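Local coordinates for CdiI toxin (Salmonella enterica subsp. enterica serovar Rubislaw str. ATCC 10717, PDB 4ZQU), which acts as the immunity protein of a contact-dependent growth inhibition system, neutralising the toxic activity of its cognate CdiA toxin, at residues S87-T90 with V91-D95; E96-K99 with K100-H104; Y107-K110 with R111-F114; V153-S156 with V157-P161. All coordinates share one frame; numbering follows the deposited sequence.

Contact 1: residues S87-T90 with V91-D95; sequences SRRT and VERYD
Ser-87 to Asp-95 are the opening turns of helix 87-105, and the two segments are joined by four successive i to i+4 backbone bonds, from Val-91 N to Ser-87 O (3.3 Å) through to Tyr-94 N to Thr-90 O (3.2 Å). Arg-93 carries the side-chain contact. With CG wedged between its own backbone N and carbonyl carbon (chi1 71°) and a second bend at chi3, the chain doubles back toward the helix start and lays one guanidinium face over the Arg-89 carbonyl, CZ standing 3.8 Å from Arg-89 O. That oxygen also takes the amide of Arg-93, so a single carbonyl meets both ends of the residue. Arg-93 NH2 also comes within 3.6 Å of Arg-89 CB. The two arginines share one water, which accepts from Arg-89 NH1 at 2.6 Å and from Arg-93 NH2 at 2.8 Å, each in the guanidinium plane. The water, and the carbonyls of Asp-83 and Leu-84 that accept from the Arg-93 nitrogens, probably ease the closeness of two like charges. Thr-90 OG1 sits beside the backbone N, within hydrogen-bonding reach of both Asp-86 O and Gln-31 OE1. Arg-93 rests on Gln-31 and Pro-34 of strand 30-41, Val-91 meets Pro-19 of the CdiA-CT toxin chain, and Tyr-94 OH bonds to Glu-140, just beyond strand 129-138.

Contact 2: residues E96-K99 with K100-H104; sequences EWVK and KLMVH
Lys-100 and Leu-101 reach back to the preceding turn of helix 87-105, and Lys-99 meets Val-103 on the turn that follows. Lys-100 sends its amide to Glu-96 O (3.0 Å), and its chain starts out over the same carbonyl, CG lying 3.3 Å from Glu-96 O. Its ammonium NZ ends 4.1 Å from Glu-96 OE1, too far for a salt bridge though close enough for the charges to attract. The true ion pair of Glu-96 is with Lys-99: the glutamate bends at chi2, the lysine at chi3, and Lys-99 NZ meets Glu-96 OE2 at 3.2 Å on the syn side, 26° out of the carboxylate plane. One carboxylate thus faces two lysine ammoniums, a setting that would probably favour its ionised form. Nearer the backbone, Lys-99 CG lies alongside Val-103 CG2.

Leu-101 works on another side of the helix. Its CD1 methyl stands over the six-membered ring of Trp-97, 3.6 Å from the centroid and 15° off the normal, a CH-pi contact. The indole NE1 is tied to Asp-22, which helps fix the ring's rotation. One residue further on, Met-102 doubles back so that its CE touches Val-98 CG1 at 3.8 Å. This is the pattern of an amphipathic helix: charged chains pair along one side, while Trp-97 and Leu-101 face strand 30-41 and Val-98 and Met-102 face helix 110-115.

Contact 3: residues Y107-K110 with R111-F114; sequences YKTK and RALF
Lys-110 O closes the first turn of a short, weakly bonded helix, accepting Phe-114 N at 3.3 Å and, weakly, Leu-113 N. Thr-109 stands at the N-cap position. Its OG1, placed opposite the backbone N (chi1 174°), takes the amide of Arg-111 in a long, weak capping bond of 3.4 Å, and its CG2 methyl packs on Ala-112 CB at 3.6 Å. Tyr-107 reaches across from the other end of the loop. Leu-113 CA lies squarely over the face of its ring, 3.9 Å from the centroid and 12° off the normal, and Leu-113 CD1 comes to 3.5 Å from Tyr-107 CE2, so backbone and side chain of one leucine both cover the phenol. The phenol OH is held weakly by Asp-17. Phe-114 turns its ring edge to the Lys-110 carbonyl: CD2 lies 3.1 Å from Lys-110 O, close to the ring plane. The far end of the ring packs against helix 87-105. The whole is a weakly capped helix start in a helix-loop-helix corner, where the short helix 110-115 packs across the side of helix 87-105.

Contact 4: residues V153-S156 with V157-P161; sequences VILS and VDSSP
The peptide carbonyl of Ser-156 is the flat group that organises this corner, and both donors of Ser-159 come to it from the same face. Ser-159 OG donates to Ser-156 O at 2.6 Å, tilted only modestly from the carbonyl plane, whereas Ser-159 N, 3.2 Å from that oxygen, stands well above the plane, 67° out of it. The amide bond closes a type I beta turn from Ser-156 to Ser-159, and the hydroxyl adds a second, shorter grip on the same acceptor. Keeping OG beside its own backbone N (chi1 -61°) is what lets Ser-159 aim both groups at one oxygen. The first serine supports the turn from within: Ser-156 OG accepts the amide of Asp-158 at 3.4 Å, a weak but nearly straight bond that gives the corner the character of an ST turn.

Strand 153-155 leads into the turn, bonded through its backbone to Ile-129 and Ile-131 of strand 129-138. On the way out, Ser-160 is the N-cap of helix 161-172, and its amide bonds to the side chain of Glu-163, as in a capping box. The turn therefore redirects the chain from sheet edge to helix within a few residues, with Ser-159 tucked against Ile-164. Where strand and turn meet, the Ser-159 hydroxyl lies against aliphatic carbon too, its OG 3.4 Å from Leu-155 CB.

How the contacts relate
The four contacts run in series, each joining adjoining segments; none nests in or crosses another. Contacts 1 and 2 are consecutive lengths of helix 87-105, their centres about 13 Å apart. The chain then turns a corner, and contact 3 spans the loop and the start of the short helix packed against the side of the first: Met-102 O probably accepts Tyr-107 N at 2.9 Å, Val-98 CG2 meets Phe-114 CZ at 3.7 Å, and that same CZ reaches Tyr-94 OH of contact 1. Contacts 1 to 3 thus belong to one helical region. Contact 4, across the chain's centre and at least about 20 Å away by nearest atoms, covers the turn from strand 153-155 to helix 161-172.

Contact 1: residues S87-T90 with V91-D95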
loop_
_atom_site.group_PDB
_atom_site.type_symbol
_atom_site.label_atom_id
_atom_site.label_comp_id
_atom_site.label_asym_id
_atom_site.label_seq_id
_atom_site.Cartn_x
_atom_site.Cartn_y
_atom_site.Cartn_z
ATOM N N SER B 87 8.003 9.718 -4.034
ATOM C CA SER B 87 6.546 9.812 -4.118
ATOM C C SER B 87 6.050 10.474 -5.397
ATOM O O SER B 87 4.973 10.143 -5.895
ATOM C CB SER B 87 5.994 10.573 -2.909
ATOM O OG SER B 87 6.495 11.898 -2.863
ATOM N N ARG B 88 6.827 11.414 -5.923
ATOM C CA ARG B 88 6.452 12.088 -7.155
ATOM C C ARG B 88 6.663 11.170 -8.352
ATOM O O ARG B 88 5.768 11.010 -9.179
ATOM C CB ARG B 88 7.239 13.387 -7.318
ATOM C CG ARG B 88 6.584 14.563 -6.623
ATOM C CD ARG B 88 7.177 15.904 -7.045
ATOM N NE ARG B 88 6.825 17.011 -6.150
ATOM C CZ ARG B 88 7.003 17.032 -4.828
ATOM N NH1 ARG B 88 7.598 16.028 -4.198
ATOM N NH2 ARG B 88 6.621 18.095 -4.135
ATOM N N ARG B 89 7.839 10.554 -8.428
ATOM C CA ARG B 89 8.143 9.616 -9.504
ATOM C C ARG B 89 7.185 8.436 -9.484
ATOM O O ARG B 89 6.771 7.939 -10.532
ATOM C CB ARG B 89 9.583 9.116 -9.395
ATOM C CG ARG B 89 10.630 10.180 -9.648
ATOM C CD ARG B 89 11.975 9.542 -9.920
ATOM N NE ARG B 89 12.829 10.385 -10.751
ATOM C CZ ARG B 89 13.546 9.938 -11.778
ATOM N NH1 ARG B 89 13.509 8.652 -12.107
ATOM N NH2 ARG B 89 14.299 10.775 -12.478
ATOM N N THR B 90 6.842 7.998 -8.279
ATOM C CA THR B 90 5.899 6.903 -8.090
ATOM C C THR B 90 4.559 7.193 -8.760
ATOM O O THR B 90 4.068 6.393 -9.555
ATOM C CB THR B 90 5.670 6.624 -6.596
ATOM O OG1 THR B 90 6.895 6.175 -6.005
ATOM C CG2 THR B 90 4.605 5.564 -6.407
ATOM N N VAL B 91 3.982 8.346 -8.442
ATOM C CA VAL B 91 2.691 8.739 -8.994
ATOM C C VAL B 91 2.771 8.950 -10.503
ATOM O O VAL B 91 1.863 8.571 -11.240
ATOM C CB VAL B 91 2.166 10.023 -8.314
ATOM C CG1 VAL B 91 0.960 10.580 -9.055
ATOM C CG2 VAL B 91 1.826 9.747 -6.856
ATOM N N GLU B 92 3.871 9.536 -10.966
ATOM C CA GLU B 92 4.019 9.858 -12.383
ATOM C C GLU B 92 4.159 8.624 -13.273
ATOM O O GLU B 92 3.596 8.582 -14.368
ATOM C CB GLU B 92 5.218 10.783 -12.588
ATOM C CG GLU B 92 5.026 12.169 -12.001
ATOM C CD GLU B 92 6.026 13.168 -12.541
ATOM O OE1 GLU B 92 6.683 12.858 -13.557
ATOM O OE2 GLU B 92 6.151 14.264 -11.951
ATOM N N ARG B 93 4.905 7.625 -12.808
ATOM C CA ARG B 93 5.088 6.402 -13.586
ATOM C C ARG B 93 3.819 5.567 -13.540
ATOM O O ARG B 93 3.568 4.754 -14.426
ATOM C CB ARG B 93 6.284 5.590 -13.081
ATOM C CG ARG B 93 6.085 4.934 -11.735
ATOM C CD ARG B 93 7.247 4.017 -11.409
ATOM N NE ARG B 93 8.499 4.748 -11.241
ATOM C CZ ARG B 93 9.070 4.999 -10.066
ATOM N NH1 ARG B 93 8.509 4.574 -8.944
ATOM N NH2 ARG B 93 10.208 5.673 -10.014
ATOM N N TYR B 94 3.021 5.776 -12.500
ATOM C CA TYR B 94 1.700 5.173 -12.424
ATOM C C TYR B 94 0.788 5.803 -13.470
ATOM O O TYR B 94 0.043 5.108 -14.156
ATOM C CB TYR B 94 1.107 5.344 -11.028
ATOM C CG TYR B 94 -0.363 5.006 -10.945
ATOM C CD1 TYR B 94 -0.797 3.688 -11.015
ATOM C CD2 TYR B 94 -1.318 6.005 -10.790
ATOM C CE1 TYR B 94 -2.143 3.374 -10.936
ATOM C CE2 TYR B 94 -2.665 5.700 -10.711
ATOM C CZ TYR B 94 -3.072 4.384 -10.783
ATOM O OH TYR B 94 -4.413 4.073 -10.703
ATOM N N ASP B 95 0.861 7.125 -13.590
ATOM C CA ASP B 95 0.051 7.853 -14.560
ATOM C C ASP B 95 0.415 7.461 -15.986
ATOM O O ASP B 95 -0.441 7.439 -16.870
ATOM C CB ASP B 95 0.208 9.363 -14.369
ATOM C CG ASP B 95 -0.414 9.856 -13.075
ATOM O OD1 ASP B 95 -1.364 9.211 -12.582
ATOM O OD2 ASP B 95 0.043 10.894 -12.553
HETATM O O HOH W 1 12.294 6.405 -11.699
#

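Contact 2: residues E96-K99 with K100-H104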
loop_
_atom_site.group_PDB
_atom_site.type_symbol
_atom_site.label_atom_id
_atom_site.label_comp_id
_atom_site.label_asym_id
_atom_site.label_seq_id
_atom_site.Cartn_x
_atom_site.Cartn_y
_atom_site.Cartn_z
ATOM N N GLU B 96 1.689 7.154 -16.205
ATOM C CA GLU B 96 2.138 6.664 -17.503
ATOM C C GLU B 96 1.693 5.226 -17.722
ATOM O O GLU B 96 1.350 4.831 -18.837
ATOM C CB GLU B 96 3.657 6.775 -17.626
ATOM C CG GLU B 96 4.140 8.196 -17.803
ATOM C CD GLU B 96 3.501 8.870 -19.002
ATOM O OE1 GLU B 96 3.274 8.185 -20.023
ATOM O OE2 GLU B 96 3.221 10.085 -18.920
ATOM N N TRP B 97 1.702 4.446 -16.648
ATOM C CA TRP B 97 1.214 3.078 -16.698
ATOM C C TRP B 97 -0.258 3.066 -17.086
ATOM O O TRP B 97 -0.686 2.265 -17.917
ATOM C CB TRP B 97 1.419 2.390 -15.349
ATOM C CG TRP B 97 0.907 0.990 -15.303
ATOM C CD1 TRP B 97 1.593 -0.143 -15.624
ATOM C CD2 TRP B 97 -0.403 0.569 -14.905
ATOM N NE1 TRP B 97 0.791 -1.247 -15.453
ATOM C CE2 TRP B 97 -0.439 -0.836 -15.013
ATOM C CE3 TRP B 97 -1.549 1.242 -14.469
ATOM C CZ2 TRP B 97 -1.578 -1.580 -14.700
ATOM C CZ3 TRP B 97 -2.679 0.501 -14.161
ATOM C CH2 TRP B 97 -2.685 -0.894 -14.277
ATOM N N VAL B 98 -1.021 3.973 -16.483
ATOM C CA VAL B 98 -2.446 4.102 -16.761
ATOM C C VAL B 98 -2.684 4.593 -18.183
ATOM O O VAL B 98 -3.518 4.044 -18.904
ATOM C CB VAL B 98 -3.130 5.072 -15.775
ATOM C CG1 VAL B 98 -4.564 5.350 -16.206
ATOM C CG2 VAL B 98 -3.093 4.515 -14.362
ATOM N N LYS B 99 -1.942 5.624 -18.580
ATOM C CA LYS B 99 -2.117 6.241 -19.889
ATOM C C LYS B 99 -1.844 5.258 -21.024
ATOM O O LYS B 99 -2.590 5.215 -22.001
ATOM C CB LYS B 99 -1.210 7.467 -20.030
ATOM C CG LYS B 99 -1.386 8.221 -21.342
ATOM C CD LYS B 99 -0.325 9.299 -21.522
ATOM C CE LYS B 99 -0.394 10.334 -20.413
ATOM N NZ LYS B 99 0.722 11.316 -20.493
ATOM N N LYS B 100 -0.784 4.467 -20.886
ATOM C CA LYS B 100 -0.417 3.493 -21.913
ATOM C C LYS B 100 -1.513 2.456 -22.152
ATOM O O LYS B 100 -1.669 1.956 -23.264
ATOM C CB LYS B 100 0.886 2.781 -21.540
ATOM C CG LYS B 100 2.140 3.581 -21.841
ATOM C CD LYS B 100 3.382 2.706 -21.774
ATOM C CE LYS B 100 4.630 3.487 -22.161
ATOM N NZ LYS B 100 4.875 4.636 -21.245
ATOM N N LEU B 101 -2.269 2.134 -21.107
ATOM C CA LEU B 101 -3.329 1.139 -21.211
ATOM C C LEU B 101 -4.583 1.718 -21.865
ATOM O O LEU B 101 -5.255 1.039 -22.644
ATOM C CB LEU B 101 -3.667 0.577 -19.828
ATOM C CG LEU B 101 -2.577 -0.241 -19.128
ATOM C CD1 LEU B 101 -3.075 -0.719 -17.778
ATOM C CD2 LEU B 101 -2.128 -1.421 -19.980
ATOM N N MET B 102 -4.897 2.969 -21.547
ATOM C CA MET B 102 -6.052 3.632 -22.143
ATOM C C MET B 102 -5.832 3.865 -23.630
ATOM O O MET B 102 -6.752 3.721 -24.428
ATOM C CB MET B 102 -6.342 4.961 -21.444
ATOM C CG MET B 102 -7.029 4.818 -20.097
ATOM S SD MET B 102 -7.543 6.408 -19.423
ATOM C CE MET B 102 -5.964 7.230 -19.245
ATOM N N VAL B 103 -4.606 4.225 -23.995
ATOM C CA VAL B 103 -4.268 4.483 -25.389
ATOM C C VAL B 103 -4.222 3.183 -26.188
ATOM O O VAL B 103 -4.709 3.117 -27.318
ATOM C CB VAL B 103 -2.918 5.214 -25.512
ATOM C CG1 VAL B 103 -2.520 5.360 -26.972
ATOM C CG2 VAL B 103 -2.994 6.577 -24.843
ATOM N N HIS B 104 -3.642 2.152 -25.587
ATOM C CA HIS B 104 -3.516 0.851 -26.233
ATOM C C HIS B 104 -4.884 0.229 -26.502
ATOM O O HIS B 104 -5.113 -0.350 -27.565
ATOM C CB HIS B 104 -2.670 -0.088 -25.370
ATOM C CG HIS B 104 -2.387 -1.413 -26.010
ATOM N ND1 HIS B 104 -1.952 -2.507 -25.288
ATOM C CD2 HIS B 104 -2.467 -1.819 -27.295
ATOM C CE1 HIS B 104 -1.783 -3.528 -26.104
ATOM N NE2 HIS B 104 -2.089 -3.142 -27.330
#

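Contact 3: residues Y107-K110 with R111-F114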
loop_
_atom_site.group_PDB
_atom_site.type_symbol
_atom_site.label_atom_id
_atom_site.label_comp_id
_atom_site.label_asym_id
_atom_site.label_seq_id
_atom_site.Cartn_x
_atom_site.Cartn_y
_atom_site.Cartn_z
ATOM N N TYR B 107 -9.610 3.401 -24.427
ATOM C CA TYR B 107 -10.637 3.607 -23.412
ATOM C C TYR B 107 -11.198 5.028 -23.435
ATOM O O TYR B 107 -12.404 5.218 -23.268
ATOM C CB TYR B 107 -10.089 3.285 -22.020
ATOM C CG TYR B 107 -10.132 1.813 -21.693
ATOM C CD1 TYR B 107 -11.332 1.187 -21.386
ATOM C CD2 TYR B 107 -8.976 1.047 -21.697
ATOM C CE1 TYR B 107 -11.381 -0.161 -21.091
ATOM C CE2 TYR B 107 -9.015 -0.302 -21.401
ATOM C CZ TYR B 107 -10.218 -0.900 -21.100
ATOM O OH TYR B 107 -10.258 -2.242 -20.806
ATOM N N LYS B 108 -10.317 6.009 -23.630
ATOM C CA LYS B 108 -10.682 7.429 -23.673
ATOM C C LYS B 108 -11.301 7.910 -22.363
ATOM O O LYS B 108 -11.897 8.988 -22.307
ATOM C CB LYS B 108 -11.631 7.703 -24.835
ATOM N N THR B 109 -11.152 7.104 -21.315
ATOM C CA THR B 109 -11.651 7.439 -19.986
ATOM C C THR B 109 -11.104 6.480 -18.933
ATOM O O THR B 109 -11.046 5.266 -19.141
ATOM C CB THR B 109 -13.200 7.447 -19.928
ATOM O OG1 THR B 109 -13.634 7.637 -18.575
ATOM C CG2 THR B 109 -13.800 6.172 -20.495
ATOM N N LYS B 110 -10.689 7.041 -17.803
ATOM C CA LYS B 110 -10.081 6.259 -16.738
ATOM C C LYS B 110 -11.107 5.389 -16.039
ATOM O O LYS B 110 -10.784 4.309 -15.551
ATOM C CB LYS B 110 -9.398 7.180 -15.726
ATOM C CG LYS B 110 -7.891 7.237 -15.869
ATOM C CD LYS B 110 -7.299 8.375 -15.056
ATOM C CE LYS B 110 -7.676 8.271 -13.590
ATOM N NZ LYS B 110 -7.086 9.394 -12.807
ATOM N N ARG B 111 -12.348 5.859 -15.997
ATOM C CA ARG B 111 -13.381 5.160 -15.247
ATOM C C ARG B 111 -13.807 3.849 -15.900
ATOM O O ARG B 111 -14.230 2.932 -15.205
ATOM C CB ARG B 111 -14.597 6.065 -15.034
ATOM C CG ARG B 111 -14.266 7.432 -14.449
ATOM C CD ARG B 111 -15.535 8.180 -14.056
ATOM N NE ARG B 111 -16.669 7.273 -13.879
ATOM C CZ ARG B 111 -17.149 6.879 -12.701
ATOM N NH1 ARG B 111 -16.602 7.309 -11.571
ATOM N NH2 ARG B 111 -18.182 6.050 -12.651
ATOM N N ALA B 112 -13.686 3.751 -17.222
ATOM C CA ALA B 112 -14.029 2.512 -17.919
ATOM C C ALA B 112 -12.862 1.531 -17.885
ATOM O O ALA B 112 -13.059 0.319 -17.985
ATOM C CB ALA B 112 -14.445 2.794 -19.358
ATOM N N LEU B 113 -11.650 2.060 -17.750
ATOM C CA LEU B 113 -10.454 1.232 -17.606
ATOM C C LEU B 113 -10.517 0.391 -16.334
ATOM O O LEU B 113 -10.358 -0.829 -16.372
ATOM C CB LEU B 113 -9.191 2.101 -17.592
ATOM C CG LEU B 113 -7.872 1.396 -17.250
ATOM C CD1 LEU B 113 -7.502 0.370 -18.308
ATOM C CD2 LEU B 113 -6.746 2.402 -17.071
ATOM N N PHE B 114 -10.767 1.057 -15.212
ATOM C CA PHE B 114 -10.725 0.412 -13.907
ATOM C C PHE B 114 -12.059 -0.199 -13.493
ATOM O O PHE B 114 -12.106 -0.988 -12.552
ATOM C CB PHE B 114 -10.275 1.415 -12.844
ATOM C CG PHE B 114 -8.875 1.922 -13.042
ATOM C CD1 PHE B 114 -7.787 1.137 -12.696
ATOM C CD2 PHE B 114 -8.647 3.183 -13.570
ATOM C CE1 PHE B 114 -6.498 1.600 -12.878
ATOM C CE2 PHE B 114 -7.359 3.652 -13.754
ATOM C CZ PHE B 114 -6.284 2.860 -13.408
#

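Contact 4: residues V153-S156 with V157-P161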
loop_
_atom_site.group_PDB
_atom_site.type_symbol
_atom_site.label_atom_id
_atom_site.label_comp_id
_atom_site.label_asym_id
_atom_site.label_seq_id
_atom_site.Cartn_x
_atom_site.Cartn_y
_atom_site.Cartn_z
ATOM N N VAL B 153 -4.025 -17.754 -2.419
ATOM C CA VAL B 153 -3.559 -18.957 -3.088
ATOM C C VAL B 153 -2.071 -19.134 -2.828
ATOM O O VAL B 153 -1.242 -18.433 -3.403
ATOM C CB VAL B 153 -3.821 -18.904 -4.600
ATOM C CG1 VAL B 153 -3.247 -20.138 -5.281
ATOM C CG2 VAL B 153 -5.311 -18.786 -4.866
ATOM N N ILE B 154 -1.738 -20.071 -1.948
ATOM C CA ILE B 154 -0.350 -20.329 -1.599
ATOM C C ILE B 154 0.156 -21.570 -2.326
ATOM O O ILE B 154 -0.422 -22.651 -2.203
ATOM C CB ILE B 154 -0.175 -20.517 -0.085
ATOM C CG1 ILE B 154 -0.985 -19.467 0.676
ATOM C CG2 ILE B 154 1.297 -20.445 0.290
ATOM C CD1 ILE B 154 -0.969 -19.656 2.173
ATOM N N LEU B 155 1.234 -21.406 -3.083
ATOM C CA LEU B 155 1.785 -22.495 -3.878
ATOM C C LEU B 155 3.209 -22.824 -3.457
ATOM O O LEU B 155 3.909 -21.985 -2.890
ATOM C CB LEU B 155 1.757 -22.142 -5.365
ATOM C CG LEU B 155 0.409 -21.715 -5.944
ATOM C CD1 LEU B 155 0.573 -21.290 -7.391
ATOM C CD2 LEU B 155 -0.611 -22.833 -5.824
ATOM N N SER B 156 3.629 -24.052 -3.739
ATOM C CA SER B 156 4.993 -24.481 -3.470
ATOM C C SER B 156 5.972 -23.691 -4.335
ATOM O O SER B 156 5.616 -23.231 -5.419
ATOM C CB SER B 156 5.139 -25.983 -3.727
ATOM O OG SER B 156 6.458 -26.429 -3.469
ATOM N N VAL B 157 7.202 -23.529 -3.855
ATOM C CA VAL B 157 8.223 -22.818 -4.620
ATOM C C VAL B 157 8.642 -23.594 -5.868
ATOM O O VAL B 157 9.189 -23.016 -6.808
ATOM C CB VAL B 157 9.479 -22.525 -3.766
ATOM C CG1 VAL B 157 9.123 -21.658 -2.575
ATOM C CG2 VAL B 157 10.124 -23.823 -3.302
ATOM N N ASP B 158 8.380 -24.898 -5.874
ATOM C CA ASP B 158 8.740 -25.753 -7.003
ATOM C C ASP B 158 7.580 -25.924 -7.975
ATOM O O ASP B 158 7.621 -26.789 -8.849
ATOM C CB ASP B 158 9.204 -27.128 -6.516
ATOM C CG ASP B 158 10.493 -27.064 -5.722
ATOM O OD1 ASP B 158 11.288 -26.126 -5.940
ATOM O OD2 ASP B 158 10.712 -27.957 -4.878
ATOM N N SER B 159 6.547 -25.104 -7.811
ATOM C CA SER B 159 5.380 -25.150 -8.685
ATOM C C SER B 159 5.779 -24.934 -10.136
ATOM O O SER B 159 6.597 -24.069 -10.436
ATOM C CB SER B 159 4.348 -24.097 -8.272
ATOM O OG SER B 159 3.883 -24.314 -6.952
ATOM N N SER B 160 5.204 -25.726 -11.033
ATOM C CA SER B 160 5.422 -25.538 -12.461
ATOM C C SER B 160 4.738 -24.251 -12.921
ATOM O O SER B 160 3.824 -23.766 -12.255
ATOM C CB SER B 160 4.892 -26.737 -13.248
ATOM O OG SER B 160 3.477 -26.732 -13.289
ATOM N N PRO B 161 5.193 -23.684 -14.051
ATOM C CA PRO B 161 4.550 -22.508 -14.650
ATOM C C PRO B 161 3.047 -22.689 -14.867
ATOM O O PRO B 161 2.282 -21.744 -14.676
ATOM C CB PRO B 161 5.276 -22.367 -15.988
ATOM C CG PRO B 161 6.640 -22.892 -15.710
ATOM C CD PRO B 161 6.447 -24.032 -14.745
#